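Local structure of phosphatidylglycerophosphatase B (Bacillus subtilis, 6FMX) at residues Asp107-Asn111 against Pro137-Asn143. The protein dephosphorylates phosphatidylglycerophosphate to phosphatidylglycerol in the cell membrane and also hydrolyses undecaprenyl pyrophosphate to supply the lipid carrier undecaprenyl phosphate. Sequence-based numbering, arbitrary orientation. Where two conformers were deposited one is given.
With WO4 (tungstate(VI)ion), chain G; OLC ((2R)-2,3-dihydroxypropyl (9Z)-octadec-9-enoate), chain F; OLC ((2R)-2,3-dihydroxypropyl (9Z)-octadec-9-enoate), chain E.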
ATOM      1  N   ASP A 107      -0.781  -9.408   3.976  1.00 31.12           N
ATOM      2  CA  ASP A 107      -1.410  -8.251   3.365  1.00 31.55           C
ATOM      3  C   ASP A 107      -2.325  -8.659   2.219  1.00 29.91           C
ATOM      4  O   ASP A 107      -3.465  -8.192   2.123  1.00 29.22           O
ATOM      5  CB  ASP A 107      -0.322  -7.302   2.881  1.00 32.94           C
ATOM      6  CG  ASP A 107      -0.878  -6.026   2.344  1.00 37.60           C
ATOM      7  OD1 ASP A 107      -1.087  -5.111   3.162  1.00 40.59           O
ATOM      8  OD2 ASP A 107      -1.110  -5.944   1.117  1.00 39.20           O
ATOM      9  N   ARG A 108      -1.842  -9.530   1.337  1.00 31.91           N
ATOM     10  CA  ARG A 108      -2.649  -9.943   0.198  1.00 32.29           C
ATOM     11  C   ARG A 108      -3.859 -10.744   0.651  1.00 35.56           C
ATOM     12  O   ARG A 108      -4.958 -10.592   0.100  1.00 32.25           O
ATOM     13  CB  ARG A 108      -1.794 -10.754  -0.771  1.00 37.07           C
ATOM     14  CG  ARG A 108      -0.642  -9.970  -1.360  1.00 33.87           C
ATOM     15  CD  ARG A 108      -1.162  -8.817  -2.189  1.00 38.43           C
ATOM     16  NE  ARG A 108      -1.990  -9.295  -3.290  1.00 42.47           N
ATOM     17  CZ  ARG A 108      -2.919  -8.571  -3.901  1.00 42.76           C
ATOM     18  NH1 ARG A 108      -3.149  -7.318  -3.522  1.00 39.17           N
ATOM     19  NH2 ARG A 108      -3.617  -9.105  -4.896  1.00 49.42           N
ATOM     20  N   LEU A 109      -3.675 -11.598   1.661  1.00 32.89           N
ATOM     21  CA  LEU A 109      -4.786 -12.396   2.164  1.00 35.57           C
ATOM     22  C   LEU A 109      -5.867 -11.515   2.777  1.00 34.57           C
ATOM     23  O   LEU A 109      -7.061 -11.720   2.528  1.00 33.10           O
ATOM     24  CB  LEU A 109      -4.279 -13.412   3.188  1.00 36.75           C
ATOM     25  CG  LEU A 109      -5.314 -14.379   3.766  1.00 40.58           C
ATOM     26  CD1 LEU A 109      -6.138 -15.009   2.654  1.00 39.72           C
ATOM     27  CD2 LEU A 109      -4.648 -15.453   4.622  1.00 42.85           C
ATOM     28  N   LEU A 110      -5.466 -10.532   3.585  1.00 30.88           N
ATOM     29  CA  LEU A 110      -6.435  -9.663   4.243  1.00 30.01           C
ATOM     30  C   LEU A 110      -7.194  -8.811   3.229  1.00 30.25           C
ATOM     31  O   LEU A 110      -8.413  -8.639   3.340  1.00 27.98           O
ATOM     32  CB  LEU A 110      -5.715  -8.784   5.267  1.00 28.08           C
ATOM     33  CG  LEU A 110      -6.501  -7.732   6.046  1.00 34.54           C
ATOM     34  CD1 LEU A 110      -7.580  -8.388   6.907  1.00 32.82           C
ATOM     35  CD2 LEU A 110      -5.555  -6.899   6.913  1.00 36.19           C
ATOM     36  N   ASN A 111      -6.489  -8.273   2.236  1.00 28.83           N
ATOM     37  CA  ASN A 111      -7.143  -7.480   1.200  1.00 30.31           C
ATOM     38  C   ASN A 111      -8.190  -8.303   0.458  1.00 29.17           C
ATOM     39  O   ASN A 111      -9.306  -7.832   0.206  1.00 28.65           O
ATOM     40  CB  ASN A 111      -6.092  -6.934   0.229  1.00 29.01           C
ATOM     41  CG  ASN A 111      -6.690  -6.061  -0.849  1.00 30.10           C
ATOM     42  OD1 ASN A 111      -7.026  -6.541  -1.922  1.00 30.68           O
ATOM     43  ND2 ASN A 111      -6.834  -4.773  -0.561  1.00 30.25           N
ATOM     44  N   PRO A 137     -10.963  -2.846   0.035  1.00 24.77           N
ATOM     45  CA  PRO A 137      -9.974  -1.763  -0.078  1.00 24.70           C
ATOM     46  C   PRO A 137      -9.050  -1.958  -1.280  1.00 24.52           C
ATOM     47  O   PRO A 137      -8.968  -3.082  -1.778  1.00 25.46           O
ATOM     48  CB  PRO A 137      -9.183  -1.862   1.233  1.00 25.78           C
ATOM     49  CG  PRO A 137      -9.314  -3.301   1.648  1.00 28.31           C
ATOM     50  CD  PRO A 137     -10.604  -3.831   1.072  1.00 26.92           C
ATOM     51  N   SER A 138      -8.364  -0.899  -1.727  1.00 23.21           N
ATOM     52  CA  SER A 138      -7.508  -0.998  -2.907  1.00 23.91           C
ATOM     53  C   SER A 138      -6.278  -1.845  -2.615  1.00 26.15           C
ATOM     54  O   SER A 138      -5.518  -1.551  -1.691  1.00 26.29           O
ATOM     55  CB  SER A 138      -7.081   0.396  -3.377  1.00 24.56           C
ATOM     56  OG  SER A 138      -5.956   0.309  -4.242  1.00 24.25           O
ATOM     57  N   GLY A 139      -6.072  -2.889  -3.416  1.00 26.40           N
ATOM     58  CA  GLY A 139      -4.937  -3.765  -3.182  1.00 28.87           C
ATOM     59  C   GLY A 139      -3.600  -3.112  -3.495  1.00 28.02           C
ATOM     60  O   GLY A 139      -2.627  -3.318  -2.773  1.00 26.13           O
ATOM     61  N   HIS A 140      -3.535  -2.323  -4.577  1.00 26.64           N
ATOM     62  CA  HIS A 140      -2.278  -1.637  -4.892  1.00 26.05           C
ATOM     63  C   HIS A 140      -1.881  -0.691  -3.767  1.00 26.76           C
ATOM     64  O   HIS A 140      -0.703  -0.607  -3.397  1.00 26.21           O
ATOM     65  CB  HIS A 140      -2.392  -0.864  -6.212  1.00 27.59           C
ATOM     66  CG  HIS A 140      -2.148  -1.687  -7.443  1.00 27.23           C
ATOM     67  ND1 HIS A 140      -2.902  -2.794  -7.773  1.00 30.85           N
ATOM     68  CD2 HIS A 140      -1.268  -1.520  -8.461  1.00 28.86           C
ATOM     69  CE1 HIS A 140      -2.482  -3.286  -8.924  1.00 27.29           C
ATOM     70  NE2 HIS A 140      -1.494  -2.529  -9.367  1.00 26.13           N
ATOM     71  N   SER A 141      -2.852   0.037  -3.212  1.00 27.00           N
ATOM     72  CA  SER A 141      -2.557   0.965  -2.131  1.00 25.49           C
ATOM     73  C   SER A 141      -2.181   0.226  -0.861  1.00 26.66           C
ATOM     74  O   SER A 141      -1.276   0.631  -0.125  1.00 24.70           O
ATOM     75  CB  SER A 141      -3.763   1.877  -1.892  1.00 24.78           C
ATOM     76  OG  SER A 141      -4.239   2.400  -3.125  1.00 28.02           O
ATOM     77  N   MET A 142      -2.884  -0.885  -0.588  0.71 27.76           N
ATOM     78  CA  MET A 142      -2.582  -1.704   0.576  0.71 28.28           C
ATOM     79  C   MET A 142      -1.209  -2.359   0.451  0.71 29.72           C
ATOM     80  O   MET A 142      -0.459  -2.432   1.433  0.71 28.05           O
ATOM     81  CB  MET A 142      -3.666  -2.763   0.745  0.71 27.96           C
ATOM     82  CG  MET A 142      -3.662  -3.466   2.088  0.71 31.39           C
ATOM     83  SD  MET A 142      -5.322  -4.038   2.493  0.71 30.66           S
ATOM     84  CE  MET A 142      -4.922  -5.345   3.660  0.71 32.21           C
ATOM     85  N   ASN A 143      -0.879  -2.863  -0.745  1.00 27.80           N
ATOM     86  CA  ASN A 143       0.459  -3.396  -1.006  1.00 28.76           C
ATOM     87  C   ASN A 143       1.529  -2.335  -0.775  1.00 29.45           C
ATOM     88  O   ASN A 143       2.556  -2.599  -0.133  1.00 27.78           O
ATOM     89  CB  ASN A 143       0.570  -3.892  -2.454  1.00 28.88           C
ATOM     90  CG  ASN A 143      -0.277  -5.111  -2.749  1.00 32.60           C
ATOM     91  OD1 ASN A 143      -0.842  -5.733  -1.858  1.00 31.99           O
ATOM     92  ND2 ASN A 143      -0.368  -5.455  -4.036  1.00 32.72           N
TER
HETATM   93  W   WO4 G 306      -6.637  -3.078  -6.967  0.60 32.04           W
HETATM   94  O1  WO4 G 306      -7.603  -2.599  -8.697  0.60 23.62           O
HETATM   95  O2  WO4 G 306      -7.953  -3.612  -5.517  0.60 25.41           O
HETATM   96  O3  WO4 G 306      -5.492  -4.730  -7.292  0.60 29.60           O
HETATM   97  O4  WO4 G 306      -5.632  -1.451  -6.362  0.60 26.57           O
HETATM   98  C10 OLC F 305       7.671 -16.798   3.970  1.00 54.16           C
HETATM   99  C9  OLC F 305       6.581 -16.454   3.290  1.00 52.70           C
HETATM  100  C11 OLC F 305       7.541 -17.477   5.312  1.00 55.51           C
HETATM  101  C8  OLC F 305       5.213 -16.743   3.859  1.00 55.70           C
HETATM  102  C24 OLC F 305      -1.752 -12.155  -6.451  1.00 58.71           C
HETATM  103  C12 OLC F 305       7.538 -16.427   6.417  1.00 62.13           C
HETATM  104  C7  OLC F 305       4.211 -16.897   2.721  1.00 52.56           C
HETATM  105  C6  OLC F 305       4.591 -16.019   1.535  1.00 51.88           C
HETATM  106  C5  OLC F 305       3.351 -15.416   0.883  1.00 51.60           C
HETATM  107  C4  OLC F 305       3.456 -15.460  -0.637  1.00 51.82           C
HETATM  108  C3  OLC F 305       2.886 -14.192  -1.261  1.00 52.17           C
HETATM  109  C2  OLC F 305       1.404 -14.357  -1.579  1.00 51.85           C
HETATM  110  C21 OLC F 305      -0.614 -13.479  -4.677  1.00 59.11           C
HETATM  111  C1  OLC F 305       1.069 -13.595  -2.839  1.00 53.23           C
HETATM  112  C22 OLC F 305      -1.056 -12.081  -5.098  1.00 56.14           C
HETATM  113  O19 OLC F 305       1.950 -13.064  -3.496  1.00 56.40           O
HETATM  114  O25 OLC F 305      -3.058 -12.720  -6.287  1.00 65.08           O
HETATM  115  O23 OLC F 305      -1.962 -11.553  -4.122  1.00 52.92           O
HETATM  116  O20 OLC F 305      -0.311 -13.484  -3.283  1.00 57.79           O
HETATM  117  C18 OLC E 304       3.777  -7.995  18.201  1.00 40.49           C
HETATM  118  C10 OLC E 304       3.573  -9.833  10.256  1.00 46.20           C
HETATM  119  C9  OLC E 304       3.056 -10.875   9.639  1.00 50.67           C
HETATM  120  C17 OLC E 304       2.947  -8.198  16.937  1.00 43.00           C
HETATM  121  C11 OLC E 304       3.115  -9.431  11.654  1.00 47.59           C
HETATM  122  C8  OLC E 304       1.973 -11.740  10.290  1.00 56.11           C
HETATM  123  C24 OLC E 304      -1.949 -15.060  -0.725  1.00 51.92           C
HETATM  124  C16 OLC E 304       2.740  -9.697  16.718  1.00 47.00           C
HETATM  125  C12 OLC E 304       4.299  -9.529  12.614  1.00 43.64           C
HETATM  126  C7  OLC E 304       2.281 -13.214  10.002  1.00 59.33           C
HETATM  127  C15 OLC E 304       2.765  -9.997  15.221  1.00 50.01           C
HETATM  128  C13 OLC E 304       4.247 -10.860  13.357  1.00 47.48           C
HETATM  129  C6  OLC E 304       1.012 -13.975   9.602  1.00 62.24           C
HETATM  130  C14 OLC E 304       4.120 -10.604  14.857  1.00 46.12           C
HETATM  131  C5  OLC E 304       1.306 -14.924   8.433  1.00 57.87           C
HETATM  132  C4  OLC E 304       0.067 -15.166   7.558  1.00 51.33           C
HETATM  133  C3  OLC E 304       0.515 -15.512   6.134  1.00 49.48           C
HETATM  134  C2  OLC E 304      -0.697 -15.534   5.201  1.00 44.15           C
HETATM  135  C21 OLC E 304      -0.816 -15.582   1.483  1.00 49.34           C
HETATM  136  C1  OLC E 304      -0.277 -15.868   3.768  1.00 48.58           C
HETATM  137  C22 OLC E 304      -1.999 -14.916   0.789  1.00 46.36           C
HETATM  138  O19 OLC E 304       0.865 -16.019   3.499  1.00 54.22           O
HETATM  139  O25 OLC E 304      -3.250 -14.859  -1.213  1.00 54.86           O
HETATM  140  O23 OLC E 304      -3.184 -15.513   1.234  1.00 56.23           O
HETATM  141  O20 OLC E 304      -1.240 -15.989   2.758  1.00 51.79           O
HETATM  142  O   HOH W   1      -3.287  -5.826  -0.822  0.51 32.41           O
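Pro-137 O, just before helix 139-158, accepts a hydrogen bond from Asn-111 ND2 (3.0 Å), the donor standing above the carbonyl plane, 66° out of it. Pro-137 follows a cis peptide bond, and its CG lies against the same amide nitrogen. Ser-138 caps the helix: its OG accepts from Ser-141 N (3.3 Å) and donates to tungstate O4. Gly-139 turns its CA to the Asn-111 amide, 3.4 Å from ND2, and to the edge of the Arg-108 guanidinium, while its N-H points almost straight at tungstate O2 (2.9 Å). His-140 directs its CB away from 107-111 and gives the tungstate its backbone N and ND1. Met-142 enters between Asp-107 and Asn-111. In one of two conformers, with CG anti to the backbone N (chi1 -166°) and the chain extended beyond, SD takes a weak bond from Asn-111 ND2 (3.5 Å) and CE packs on Leu-110 CD2 (3.7 Å). At Asn-143, OD1 accepts from Arg-108 NH1 (3.3 Å), guanidinium and amide planes 73° apart, and from a water; ND2 is held by Gly-72 O. Two roughly antiparallel transmembrane helices meet where phosphatase motif II offers tungstate, probably standing in for phosphate, the Gly-139 and His-140 N-H groups and the Ser-138 hydroxyl at a helix N-terminus; with hydrogen bonds from Lys-115, Arg-122 and Arg-184, and His-190 lining the pocket, this is consistent with the PAP2 phosphatase site.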